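Local coordinates for protein Ribose/Galactose Isomerase (Vibrio parahaemolyticus, PDB 3ONO) that probably interconverts aldose and ketose sugar phosphates, acting as an isomerase of the LacAB/RpiB type, at residues F69-C74 and I113-A118; K5-M10 and F37-T42; C195-C200 and Y208-L213; N63-D68 and H199-E204. All blocks are in the same frame, centred on the assembly; numbering follows the deposited sequence. Where two conformers were deposited one is given.

Interaction 1. Residues F69-C74 and I113-A118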
loop_
_atom_site.group_PDB
_atom_site.type_symbol
_atom_site.label_atom_id
_atom_site.label_comp_id
_atom_site.label_asym_id
_atom_site.label_seq_id
_atom_site.Cartn_x
_atom_site.Cartn_y
_atom_site.Cartn_z
ATOM N N PHE A 69 1.912 9.800 -24.704
ATOM C CA PHE A 69 1.998 9.182 -23.380
ATOM C C PHE A 69 2.056 7.671 -23.539
ATOM O O PHE A 69 1.431 7.106 -24.441
ATOM C CB PHE A 69 0.763 9.555 -22.551
ATOM C CG PHE A 69 0.983 9.482 -21.053
ATOM C CD1 PHE A 69 0.762 8.302 -20.371
ATOM C CD2 PHE A 69 1.418 10.593 -20.344
ATOM C CE1 PHE A 69 0.944 8.227 -18.987
ATOM C CE2 PHE A 69 1.615 10.533 -18.951
ATOM C CZ PHE A 69 1.381 9.341 -18.278
ATOM N N VAL A 70 2.805 7.020 -22.660
ATOM C CA VAL A 70 2.939 5.570 -22.674
ATOM C C VAL A 70 2.456 4.959 -21.360
ATOM O O VAL A 70 2.835 5.407 -20.286
ATOM C CB VAL A 70 4.415 5.176 -22.920
ATOM C CG1 VAL A 70 4.661 3.694 -22.574
ATOM C CG2 VAL A 70 4.798 5.503 -24.375
ATOM N N VAL A 71 1.617 3.933 -21.454
ATOM C CA VAL A 71 1.247 3.138 -20.289
ATOM C C VAL A 71 1.943 1.795 -20.461
ATOM O O VAL A 71 1.799 1.152 -21.490
ATOM C CB VAL A 71 -0.256 2.925 -20.190
ATOM C CG1 VAL A 71 -0.568 1.926 -19.046
ATOM C CG2 VAL A 71 -0.974 4.255 -19.915
ATOM N N THR A 72 2.720 1.386 -19.470
ATOM C CA THR A 72 3.434 0.124 -19.593
ATOM C C THR A 72 3.499 -0.524 -18.217
ATOM O O THR A 72 2.793 -0.100 -17.299
ATOM C CB THR A 72 4.844 0.346 -20.213
ATOM O OG1 THR A 72 5.431 -0.915 -20.563
ATOM C CG2 THR A 72 5.764 1.116 -19.259
ATOM N N GLY A 73 4.349 -1.537 -18.063
ATOM C CA GLY A 73 4.510 -2.178 -16.769
ATOM C C GLY A 73 5.021 -3.596 -16.948
ATOM O O GLY A 73 5.357 -4.010 -18.052
ATOM N N CYS A 74 5.071 -4.340 -15.855
ATOM C CA CYS A 74 5.450 -5.746 -15.911
ATOM C C CYS A 74 5.034 -6.324 -14.559
ATOM O O CYS A 74 4.116 -5.779 -13.927
ATOM C CB CYS A 74 6.944 -5.927 -16.240
ATOM S SG CYS A 74 8.090 -4.910 -15.261
ATOM N N ILE A 113 4.042 5.889 -17.612
ATOM C CA ILE A 113 3.920 5.312 -16.279
ATOM C C ILE A 113 4.069 3.798 -16.376
ATOM O O ILE A 113 3.673 3.196 -17.381
ATOM C CB ILE A 113 2.567 5.642 -15.633
ATOM C CG1 ILE A 113 1.417 5.252 -16.560
ATOM C CG2 ILE A 113 2.513 7.124 -15.303
ATOM C CD1 ILE A 113 0.016 5.581 -15.968
ATOM N N SER A 114 4.642 3.202 -15.337
ATOM C CA SER A 114 4.848 1.751 -15.294
ATOM C C SER A 114 4.081 1.161 -14.128
ATOM O O SER A 114 4.308 1.530 -12.971
ATOM C CB SER A 114 6.330 1.429 -15.148
ATOM O OG SER A 114 6.551 0.019 -15.092
ATOM N N LEU A 115 3.157 0.254 -14.441
ATOM C CA LEU A 115 2.313 -0.366 -13.424
ATOM C C LEU A 115 2.841 -1.732 -13.035
ATOM O O LEU A 115 3.583 -2.349 -13.797
ATOM C CB LEU A 115 0.887 -0.542 -13.975
ATOM C CG LEU A 115 -0.019 0.699 -13.960
ATOM C CD1 LEU A 115 0.521 1.799 -14.891
ATOM C CD2 LEU A 115 -1.449 0.318 -14.381
ATOM N N ALA A 116 2.422 -2.207 -11.861
ATOM C CA ALA A 116 2.715 -3.579 -11.436
ATOM C C ALA A 116 1.473 -4.417 -11.692
ATOM O O ALA A 116 0.411 -4.154 -11.105
ATOM C CB ALA A 116 3.070 -3.596 -9.948
ATOM N N PHE A 117 1.588 -5.408 -12.570
ATOM C CA PHE A 117 0.435 -6.230 -12.936
ATOM C C PHE A 117 0.401 -7.577 -12.208
ATOM O O PHE A 117 -0.583 -8.307 -12.335
ATOM C CB PHE A 117 0.389 -6.470 -14.449
ATOM C CG PHE A 117 0.273 -5.207 -15.259
ATOM C CD1 PHE A 117 -0.835 -4.384 -15.127
ATOM C CD2 PHE A 117 1.271 -4.838 -16.137
ATOM C CE1 PHE A 117 -0.936 -3.225 -15.872
ATOM C CE2 PHE A 117 1.164 -3.674 -16.889
ATOM C CZ PHE A 117 0.050 -2.875 -16.735
ATOM N N ALA A 118 1.457 -7.915 -11.467
ATOM C CA ALA A 118 1.480 -9.185 -10.727
ATOM C C ALA A 118 1.663 -8.977 -9.234
ATOM O O ALA A 118 0.861 -9.459 -8.439
ATOM C CB ALA A 118 2.560 -10.125 -11.284
#
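Ile113 packs against the edge of the Phe69 ring, its CG1 lying 3.9 Å from Phe69 CE1 and near the ring plane, while the two side chains cross at about a right angle. With chi1 at 53°, CG1 is wedged between the backbone N and the carbonyl carbon, and CG2 is turned to meet Phe69 CZ. Val71 lies on the same face of the sheet and approaches Ile113 and Leu115. On the other face, Thr72 CG2 rests beside Ser114. The parallel pairing runs through five backbone hydrogen bonds, from Ile113 N to Val70 O (3.0 Å) up to Phe117 N to Cys74 O (2.9 Å, 173° at the hydrogen). Gly73 is pressed against the second strand: its CA is 3.1 Å from Leu115 O and 3.7 Å from Phe117 CE2. The Phe117 ring also carries Leu115 O over one face, toward the rim. Thr72 OG1 is bonded to Met9 O and Ser114 OG to Gly77 O. Strand 69-74 is the central strand of the parallel sheet and 112-116 its neighbour, with strand 5-8 bonded to Phe69 and Val71, strand 92-94 joined through Ser114, and helices 51-63 and 78-85 packed on the face of Thr72.

Interaction 2. Residues K5-M10 and F37-T42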
loop_
_atom_site.group_PDB
_atom_site.type_symbol
_atom_site.label_atom_id
_atom_site.label_comp_id
_atom_site.label_asym_id
_atom_site.label_seq_id
_atom_site.Cartn_x
_atom_site.Cartn_y
_atom_site.Cartn_z
ATOM N N LYS A 5 -2.616 11.109 -27.484
ATOM C CA LYS A 5 -2.523 9.771 -28.032
ATOM C C LYS A 5 -1.754 8.970 -26.976
ATOM O O LYS A 5 -0.664 9.377 -26.561
ATOM C CB LYS A 5 -1.759 9.780 -29.351
ATOM C CG LYS A 5 -2.538 10.457 -30.476
ATOM C CD LYS A 5 -1.781 10.350 -31.811
ATOM C CE LYS A 5 -0.644 11.351 -31.900
ATOM N NZ LYS A 5 -1.100 12.703 -32.347
ATOM N N ILE A 6 -2.332 7.862 -26.532
ATOM C CA ILE A 6 -1.732 7.040 -25.480
ATOM C C ILE A 6 -1.425 5.638 -26.003
ATOM O O ILE A 6 -2.312 4.969 -26.536
ATOM C CB ILE A 6 -2.687 6.917 -24.284
ATOM C CG1 ILE A 6 -3.145 8.304 -23.815
ATOM C CG2 ILE A 6 -2.027 6.131 -23.134
ATOM C CD1 ILE A 6 -4.333 8.278 -22.813
ATOM N N ALA A 7 -0.187 5.184 -25.844
ATOM C CA ALA A 7 0.159 3.819 -26.236
ATOM C C ALA A 7 0.250 2.914 -25.018
ATOM O O ALA A 7 0.986 3.219 -24.085
ATOM C CB ALA A 7 1.502 3.792 -26.987
ATOM N N LEU A 8 -0.485 1.804 -25.035
ATOM C CA LEU A 8 -0.349 0.781 -24.001
ATOM C C LEU A 8 0.630 -0.257 -24.534
ATOM O O LEU A 8 0.510 -0.680 -25.687
ATOM C CB LEU A 8 -1.695 0.115 -23.726
ATOM C CG LEU A 8 -1.668 -1.124 -22.839
ATOM C CD1 LEU A 8 -1.165 -0.744 -21.458
ATOM C CD2 LEU A 8 -3.089 -1.712 -22.766
HETATM N N MSE A 9 1.606 -0.659 -23.727
HETATM C CA MSE A 9 2.560 -1.666 -24.201
HETATM C C MSE A 9 2.949 -2.613 -23.077
HETATM O O MSE A 9 3.478 -2.188 -22.048
HETATM C CB MSE A 9 3.794 -1.007 -24.832
HETATM C CG MSE A 9 4.514 -0.062 -23.921
HETATM SE SE MSE A 9 6.023 0.758 -24.853
HETATM C CE MSE A 9 5.049 1.862 -26.091
HETATM N N MSE A 10 2.657 -3.896 -23.272
HETATM C CA MSE A 10 2.911 -4.914 -22.256
HETATM C C MSE A 10 3.795 -6.038 -22.810
HETATM O O MSE A 10 3.844 -6.254 -24.028
HETATM C CB MSE A 10 1.600 -5.414 -21.648
HETATM C CG MSE A 10 0.978 -4.357 -20.773
HETATM SE SE MSE A 10 -0.869 -4.735 -20.306
HETATM C CE MSE A 10 -0.530 -6.333 -19.239
ATOM N N PHE A 37 -3.881 3.363 -28.250
ATOM C CA PHE A 37 -3.236 2.382 -29.134
ATOM C C PHE A 37 -2.654 1.267 -28.279
ATOM O O PHE A 37 -2.002 1.536 -27.278
ATOM C CB PHE A 37 -2.087 3.033 -29.913
ATOM C CG PHE A 37 -2.513 4.203 -30.739
ATOM C CD1 PHE A 37 -2.767 4.057 -32.093
ATOM C CD2 PHE A 37 -2.678 5.445 -30.158
ATOM C CE1 PHE A 37 -3.175 5.140 -32.854
ATOM C CE2 PHE A 37 -3.074 6.529 -30.908
ATOM C CZ PHE A 37 -3.337 6.376 -32.257
ATOM N N ASN A 38 -2.882 0.021 -28.671
ATOM C CA ASN A 38 -2.414 -1.114 -27.883
ATOM C C ASN A 38 -1.323 -1.736 -28.721
ATOM O O ASN A 38 -1.616 -2.507 -29.635
ATOM C CB ASN A 38 -3.575 -2.088 -27.632
ATOM C CG ASN A 38 -3.231 -3.205 -26.660
ATOM O OD1 ASN A 38 -3.904 -4.250 -26.643
ATOM N ND2 ASN A 38 -2.220 -2.988 -25.820
ATOM N N VAL A 39 -0.069 -1.363 -28.446
ATOM C CA VAL A 39 1.027 -1.636 -29.383
ATOM C C VAL A 39 1.990 -2.712 -28.923
ATOM O O VAL A 39 2.842 -3.145 -29.703
ATOM C CB VAL A 39 1.856 -0.371 -29.692
ATOM C CG1 VAL A 39 0.945 0.746 -30.173
ATOM C CG2 VAL A 39 2.633 0.066 -28.446
ATOM N N GLY A 40 1.890 -3.106 -27.655
ATOM C CA GLY A 40 2.690 -4.204 -27.142
ATOM C C GLY A 40 1.958 -5.526 -27.338
ATOM O O GLY A 40 1.130 -5.650 -28.241
HETATM N N MSE A 41 2.283 -6.525 -26.522
HETATM C CA MSE A 41 1.633 -7.827 -26.642
HETATM C C MSE A 41 0.148 -7.782 -26.304
HETATM O O MSE A 41 -0.273 -7.100 -25.370
HETATM C CB MSE A 41 2.337 -8.863 -25.778
HETATM C CG MSE A 41 3.732 -9.169 -26.293
HETATM SE SE MSE A 41 4.606 -10.528 -25.239
HETATM C CE MSE A 41 3.709 -12.099 -25.965
ATOM N N THR A 42 -0.650 -8.514 -27.075
ATOM C CA THR A 42 -2.089 -8.568 -26.819
ATOM C C THR A 42 -2.463 -9.832 -26.054
ATOM O O THR A 42 -3.501 -9.896 -25.395
ATOM C CB THR A 42 -2.884 -8.523 -28.140
ATOM O OG1 THR A 42 -2.468 -9.611 -28.976
ATOM C CG2 THR A 42 -2.628 -7.206 -28.881
#
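Residues 5-10 and 37-41 run in nearly the same direction, 9° apart end to end, and are joined by a ladder of backbone bonds, Phe37 N to Ile6 O (2.8 Å), Leu8 N to Phe37 O (2.7 Å) and Val39 N to Leu8 O (2.9 Å), and beyond the strands Met41 N still reaches Met10 O. Leu8 O also receives a weak bond from Gly40 N, so two successive amides converge on one carbonyl where the second strand turns off. Gly40 N lies close to Met9 CA. The Phe37 ring has Ile6 O at its edge, in plane, and Lys5 drapes its CB, CG and CD near Phe37 CE2, with CB at 3.8 Å. Met9, present as selenomethionine, and Val39 lie side by side, pointing the same way; chi3 of 69° bends the Met9 chain and sets its CE 3.8 Å from Val39 CG2. Leu8 likewise runs alongside Asn38 on the face of the sheet away from Ala7 and Phe37. Helix 51-63 covers Met9 and Val39, whereas helix 18-31 covers Leu8 and Met10. Strand 5-8, helix 18-31 and strand 35-38 make up a beta-alpha-beta crossover, the repeating unit of a Rossmann-like alpha-beta-alpha sandwich, and this contact joins its two strands.

Interaction 3. Residues C195-C200 and Y208-L213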
loop_
_atom_site.group_PDB
_atom_site.type_symbol
_atom_site.label_atom_id
_atom_site.label_comp_id
_atom_site.label_asym_id
_atom_site.label_seq_id
_atom_site.Cartn_x
_atom_site.Cartn_y
_atom_site.Cartn_z
ATOM N N CYS A 195 0.570 2.058 -35.607
ATOM C CA CYS A 195 0.580 3.275 -34.812
ATOM C C CYS A 195 1.732 4.173 -35.269
ATOM O O CYS A 195 1.528 5.336 -35.605
ATOM C CB CYS A 195 0.717 2.936 -33.318
ATOM S SG CYS A 195 1.016 4.357 -32.234
ATOM N N PHE A 196 2.939 3.620 -35.308
ATOM C CA PHE A 196 4.119 4.412 -35.612
ATOM C C PHE A 196 4.035 5.121 -36.966
ATOM O O PHE A 196 4.188 6.338 -37.064
ATOM C CB PHE A 196 5.378 3.542 -35.585
ATOM C CG PHE A 196 6.613 4.271 -36.001
ATOM C CD1 PHE A 196 7.169 5.232 -35.177
ATOM C CD2 PHE A 196 7.211 4.024 -37.239
ATOM C CE1 PHE A 196 8.316 5.928 -35.570
ATOM C CE2 PHE A 196 8.353 4.698 -37.633
ATOM C CZ PHE A 196 8.913 5.650 -36.815
ATOM N N PHE A 197 3.811 4.348 -38.013
ATOM C CA PHE A 197 3.849 4.919 -39.353
ATOM C C PHE A 197 2.728 5.924 -39.621
ATOM O O PHE A 197 2.894 6.858 -40.414
ATOM C CB PHE A 197 3.902 3.815 -40.405
ATOM C CG PHE A 197 5.237 3.132 -40.481
ATOM C CD1 PHE A 197 6.380 3.854 -40.788
ATOM C CD2 PHE A 197 5.355 1.776 -40.239
ATOM C CE1 PHE A 197 7.612 3.234 -40.860
ATOM C CE2 PHE A 197 6.580 1.153 -40.300
ATOM C CZ PHE A 197 7.717 1.886 -40.616
ATOM N N ALA A 198 1.602 5.742 -38.950
ATOM C CA ALA A 198 0.462 6.633 -39.097
ATOM C C ALA A 198 0.688 7.979 -38.423
ATOM O O ALA A 198 0.108 8.991 -38.828
ATOM C CB ALA A 198 -0.789 5.976 -38.537
ATOM N N HIS A 199 1.514 7.997 -37.379
ATOM C CA HIS A 199 1.594 9.187 -36.536
ATOM C C HIS A 199 3.004 9.773 -36.370
ATOM O O HIS A 199 3.150 10.858 -35.806
ATOM C CB HIS A 199 0.951 8.907 -35.175
ATOM C CG HIS A 199 -0.494 8.534 -35.267
ATOM N ND1 HIS A 199 -1.483 9.458 -35.528
ATOM C CD2 HIS A 199 -1.118 7.337 -35.150
ATOM C CE1 HIS A 199 -2.657 8.850 -35.548
ATOM N NE2 HIS A 199 -2.463 7.562 -35.324
ATOM N N CYS A 200 4.029 9.079 -36.864
ATOM C CA CYS A 200 5.399 9.582 -36.747
ATOM C C CYS A 200 5.540 10.973 -37.363
ATOM O O CYS A 200 5.103 11.197 -38.485
ATOM C CB CYS A 200 6.395 8.627 -37.410
ATOM S SG CYS A 200 8.094 9.236 -37.500
ATOM N N TYR A 208 14.767 5.251 -40.353
ATOM C CA TYR A 208 15.552 4.267 -39.621
ATOM C C TYR A 208 14.720 3.020 -39.342
ATOM O O TYR A 208 15.179 1.903 -39.579
ATOM C CB TYR A 208 16.077 4.843 -38.301
ATOM C CG TYR A 208 16.608 3.782 -37.369
ATOM C CD1 TYR A 208 17.751 3.059 -37.689
ATOM C CD2 TYR A 208 15.962 3.503 -36.157
ATOM C CE1 TYR A 208 18.243 2.081 -36.849
ATOM C CE2 TYR A 208 16.451 2.528 -35.303
ATOM C CZ TYR A 208 17.585 1.823 -35.648
ATOM O OH TYR A 208 18.073 0.847 -34.818
ATOM N N VAL A 209 13.510 3.214 -38.817
ATOM C CA VAL A 209 12.606 2.089 -38.556
ATOM C C VAL A 209 12.343 1.290 -39.839
ATOM O O VAL A 209 12.454 0.064 -39.845
ATOM C CB VAL A 209 11.293 2.540 -37.910
ATOM C CG1 VAL A 209 10.304 1.380 -37.844
ATOM C CG2 VAL A 209 11.569 3.106 -36.510
ATOM N N LYS A 210 12.034 1.986 -40.931
ATOM C CA LYS A 210 11.817 1.321 -42.224
ATOM C C LYS A 210 12.988 0.419 -42.623
ATOM O O LYS A 210 12.790 -0.690 -43.127
ATOM C CB LYS A 210 11.556 2.343 -43.339
ATOM C CG LYS A 210 10.169 2.960 -43.289
ATOM C CD LYS A 210 9.865 3.849 -44.497
ATOM C CE LYS A 210 8.465 4.458 -44.363
ATOM N NZ LYS A 210 7.941 5.050 -45.625
ATOM N N SER A 211 14.205 0.896 -42.385
ATOM C CA SER A 211 15.393 0.149 -42.756
ATOM C C SER A 211 15.534 -1.175 -42.007
ATOM O O SER A 211 16.253 -2.074 -42.455
ATOM C CB SER A 211 16.646 1.013 -42.574
ATOM O OG SER A 211 17.081 1.050 -41.223
ATOM N N LEU A 212 14.876 -1.291 -40.852
ATOM C CA LEU A 212 14.916 -2.530 -40.083
ATOM C C LEU A 212 13.922 -3.583 -40.595
ATOM O O LEU A 212 14.061 -4.773 -40.301
ATOM C CB LEU A 212 14.641 -2.245 -38.596
ATOM C CG LEU A 212 15.610 -1.291 -37.883
ATOM C CD1 LEU A 212 15.075 -0.992 -36.468
ATOM C CD2 LEU A 212 17.001 -1.874 -37.819
ATOM N N LEU A 213 12.924 -3.148 -41.359
ATOM C CA LEU A 213 11.806 -4.021 -41.730
ATOM C C LEU A 213 11.947 -4.614 -43.135
ATOM O O LEU A 213 12.897 -4.309 -43.852
ATOM C CB LEU A 213 10.498 -3.248 -41.613
ATOM C CG LEU A 213 10.231 -2.787 -40.185
ATOM C CD1 LEU A 213 8.999 -1.915 -40.108
ATOM C CD2 LEU A 213 10.083 -3.998 -39.289
#
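Chi1 of 175° swings the Phe196 ring away from its own backbone N and out to Val209, whereas chi1 of -73° at the next residue sets the Phe197 ring beside its backbone N, where it reaches Val209, Lys210 and Leu213 together. The two rings also meet each other: Phe196 CD2 stands 3.6 Å above the plane of Phe197, over the ring centre. Val209 is the shared partner. Its CB lies 3.7 Å from Phe196 CE2 and its CG2 equally close to Phe196 CZ, the two side chains sliding past each other in opposite directions, while its other methyl, CG1, is 3.8 Å from Phe197 CZ. Lys210 contributes its aliphatic part. The chain is extended beyond CG and passes Phe197 obliquely, with CG 3.5 Å from Phe197 CE1 and CE next to the same carbon. Leu213 approaches Phe197 from the opposite direction, and its CD1 meets the ring edge in plane, 3.9 Å from CE2. No hydrogen bond spans the contact; it is held by apolar packing alone. The inner part, Phe196 and Val209, is buried against Ile60 of helix 51-63, while Lys210 and Leu213 lie at the exposed margin. The segment axes stay 12.0 Å apart at an angle of 142°, a wide separation bridged by the long aromatic side chains. This is a helical hairpin, helix 190-199 turning back through a short connection into helix 203-212, which packs the C-terminal end of the chain against the alpha-beta-alpha core.

Interaction 4. Residues N63-D68 and H199-E204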
loop_
_atom_site.group_PDB
_atom_site.type_symbol
_atom_site.label_atom_id
_atom_site.label_comp_id
_atom_site.label_asym_id
_atom_site.label_seq_id
_atom_site.Cartn_x
_atom_site.Cartn_y
_atom_site.Cartn_z
ATOM N N ASN A 63 9.696 9.807 -28.959
ATOM C CA ASN A 63 10.625 10.712 -29.624
ATOM C C ASN A 63 10.198 11.079 -31.045
ATOM O O ASN A 63 10.586 12.129 -31.551
ATOM C CB ASN A 63 12.041 10.124 -29.620
ATOM C CG ASN A 63 12.706 10.311 -28.278
ATOM O OD1 ASN A 63 12.735 11.428 -27.772
ATOM N ND2 ASN A 63 13.206 9.229 -27.675
ATOM N N SER A 64 9.386 10.235 -31.677
ATOM C CA SER A 64 8.944 10.516 -33.049
ATOM C C SER A 64 7.656 11.316 -32.982
ATOM O O SER A 64 7.089 11.710 -34.007
ATOM C CB SER A 64 8.679 9.218 -33.797
ATOM O OG SER A 64 7.507 8.591 -33.293
ATOM N N LYS A 65 7.187 11.531 -31.758
ATOM C CA LYS A 65 5.929 12.207 -31.513
ATOM C C LYS A 65 4.704 11.450 -32.022
ATOM O O LYS A 65 3.625 12.022 -32.139
ATOM C CB LYS A 65 5.970 13.638 -32.032
ATOM C CG LYS A 65 7.072 14.466 -31.391
ATOM C CD LYS A 65 7.009 15.898 -31.876
ATOM C CE LYS A 65 8.284 16.672 -31.550
ATOM N NZ LYS A 65 8.265 18.036 -32.171
ATOM N N ALA A 66 4.863 10.158 -32.280
ATOM C CA ALA A 66 3.736 9.315 -32.679
ATOM C C ALA A 66 2.675 9.232 -31.593
ATOM O O ALA A 66 1.483 9.144 -31.884
ATOM C CB ALA A 66 4.214 7.917 -33.057
ATOM N N VAL A 67 3.108 9.235 -30.335
ATOM C CA VAL A 67 2.179 9.304 -29.223
ATOM C C VAL A 67 2.669 10.320 -28.201
ATOM O O VAL A 67 3.826 10.751 -28.235
ATOM C CB VAL A 67 1.950 7.937 -28.529
ATOM C CG1 VAL A 67 1.528 6.882 -29.543
ATOM C CG2 VAL A 67 3.190 7.511 -27.759
ATOM N N ASP A 68 1.768 10.684 -27.290
ATOM C CA ASP A 68 2.047 11.672 -26.260
ATOM C C ASP A 68 2.356 11.037 -24.914
ATOM O O ASP A 68 3.003 11.666 -24.084
ATOM C CB ASP A 68 0.854 12.613 -26.092
ATOM C CG ASP A 68 0.448 13.265 -27.402
ATOM O OD1 ASP A 68 1.328 13.901 -28.018
ATOM O OD2 ASP A 68 -0.730 13.109 -27.804
ATOM N N HIS A 199 1.514 7.997 -37.379
ATOM C CA HIS A 199 1.594 9.187 -36.536
ATOM C C HIS A 199 3.004 9.773 -36.370
ATOM O O HIS A 199 3.150 10.858 -35.806
ATOM C CB HIS A 199 0.951 8.907 -35.175
ATOM C CG HIS A 199 -0.494 8.534 -35.267
ATOM N ND1 HIS A 199 -1.483 9.458 -35.528
ATOM C CD2 HIS A 199 -1.118 7.337 -35.150
ATOM C CE1 HIS A 199 -2.657 8.850 -35.548
ATOM N NE2 HIS A 199 -2.463 7.562 -35.324
ATOM N N CYS A 200 4.029 9.079 -36.864
ATOM C CA CYS A 200 5.399 9.582 -36.747
ATOM C C CYS A 200 5.540 10.973 -37.363
ATOM O O CYS A 200 5.103 11.197 -38.485
ATOM C CB CYS A 200 6.395 8.627 -37.410
ATOM S SG CYS A 200 8.094 9.236 -37.500
ATOM N N GLN A 201 6.159 11.896 -36.631
ATOM C CA GLN A 201 6.352 13.255 -37.118
ATOM C C GLN A 201 7.811 13.562 -37.381
ATOM O O GLN A 201 8.167 14.702 -37.670
ATOM C CB GLN A 201 5.830 14.269 -36.112
ATOM C CG GLN A 201 4.375 14.119 -35.756
ATOM C CD GLN A 201 3.828 15.387 -35.138
ATOM O OE1 GLN A 201 4.324 16.483 -35.415
ATOM N NE2 GLN A 201 2.801 15.251 -34.296
ATOM N N VAL A 202 8.662 12.549 -37.264
ATOM C CA VAL A 202 10.102 12.752 -37.418
ATOM C C VAL A 202 10.677 11.833 -38.488
ATOM O O VAL A 202 10.928 10.659 -38.250
ATOM C CB VAL A 202 10.831 12.491 -36.089
ATOM C CG1 VAL A 202 12.338 12.685 -36.267
ATOM C CG2 VAL A 202 10.270 13.392 -35.007
ATOM N N PRO A 203 10.900 12.370 -39.696
ATOM C CA PRO A 203 11.287 11.488 -40.793
ATOM C C PRO A 203 12.525 10.646 -40.539
ATOM O O PRO A 203 12.562 9.504 -41.011
ATOM C CB PRO A 203 11.537 12.470 -41.950
ATOM C CG PRO A 203 10.567 13.582 -41.677
ATOM C CD PRO A 203 10.553 13.725 -40.160
ATOM N N GLU A 204 13.532 11.180 -39.852
ATOM C CA GLU A 204 14.751 10.409 -39.667
ATOM C C GLU A 204 14.461 9.101 -38.918
ATOM O O GLU A 204 15.053 8.051 -39.218
ATOM C CB GLU A 204 15.853 11.199 -38.950
ATOM C CG GLU A 204 17.162 10.391 -38.898
ATOM C CD GLU A 204 18.296 11.051 -38.112
ATOM O OE1 GLU A 204 18.018 11.991 -37.327
ATOM O OE2 GLU A 204 19.468 10.607 -38.281
HETATM O O HOH W 1 1.575 12.698 -34.172
#
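The imidazole of His199 meets Ala66 O obliquely, CG standing 4.0 Å from that oxygen, and the same ring also meets that of Phe37, the two planes at about 75°. His199 CB comes closer to the carbonyl, 3.3 Å from Ala66 O, an oxygen that the contact buries without a hydrogen-bonding partner in the model. Residues 63-68 form the exit from helix 51-63, closed by a Schellman motif in which Lys65 takes positive phi, and overlapped by an ST turn, in which Ser64 OG accepts from Ala66 N at 3.2 Å. Chi1 of 71° places that hydroxyl between the backbone N and the carbonyl carbon, and it is also bonded to Ile60 O in the last turn of the helix. The connection between helices 190-199 and 203-212 runs over this turn. Its single direct hydrogen bond to the turn is from Gln201 N to Ser64 O, 2.8 Å long and fairly straight at 164°. Cys200 SG packs 3.7 Å from Ser64 CB and at the same time accepts from Val202 N, the N-cap residue of the second helix. Val202 leans its CG2 over Ser64 CA and Asn63 O, and Gln201 runs its CB and CG past Lys65 CB. Ala66 CA makes a CA-H...O contact with His199 O. A water ties the outer side together: it donates to Lys65 O and to His199 O (2.9 Å), and accepts from Gln201 NE2 at 2.8 Å.

Overall arrangement
Interactions 1 and 2 share one parallel sheet, their centres 10 Å apart, and meet where strands 5-8 and 69-74 lie side by side. Interactions 3 and 4, centres 9 Å apart, share His199, Cys200 and helix 203-212, interaction 4 joining the C-terminal helices to the loop 63-68. Interaction 2 comes first along the chain; interaction 1 then falls within the long span, from 63-68 to 199-204, that interaction 4 brings together, and interaction 3 overlaps its end. Interaction 2 reaches the helical pair directly, through Phe37 and Lys5 against His199, whereas interaction 1 stays 23 Å, centre to centre, from interaction 3. The C-terminal hairpin is thus fastened to the edge of the sandwich next to strand 35-38.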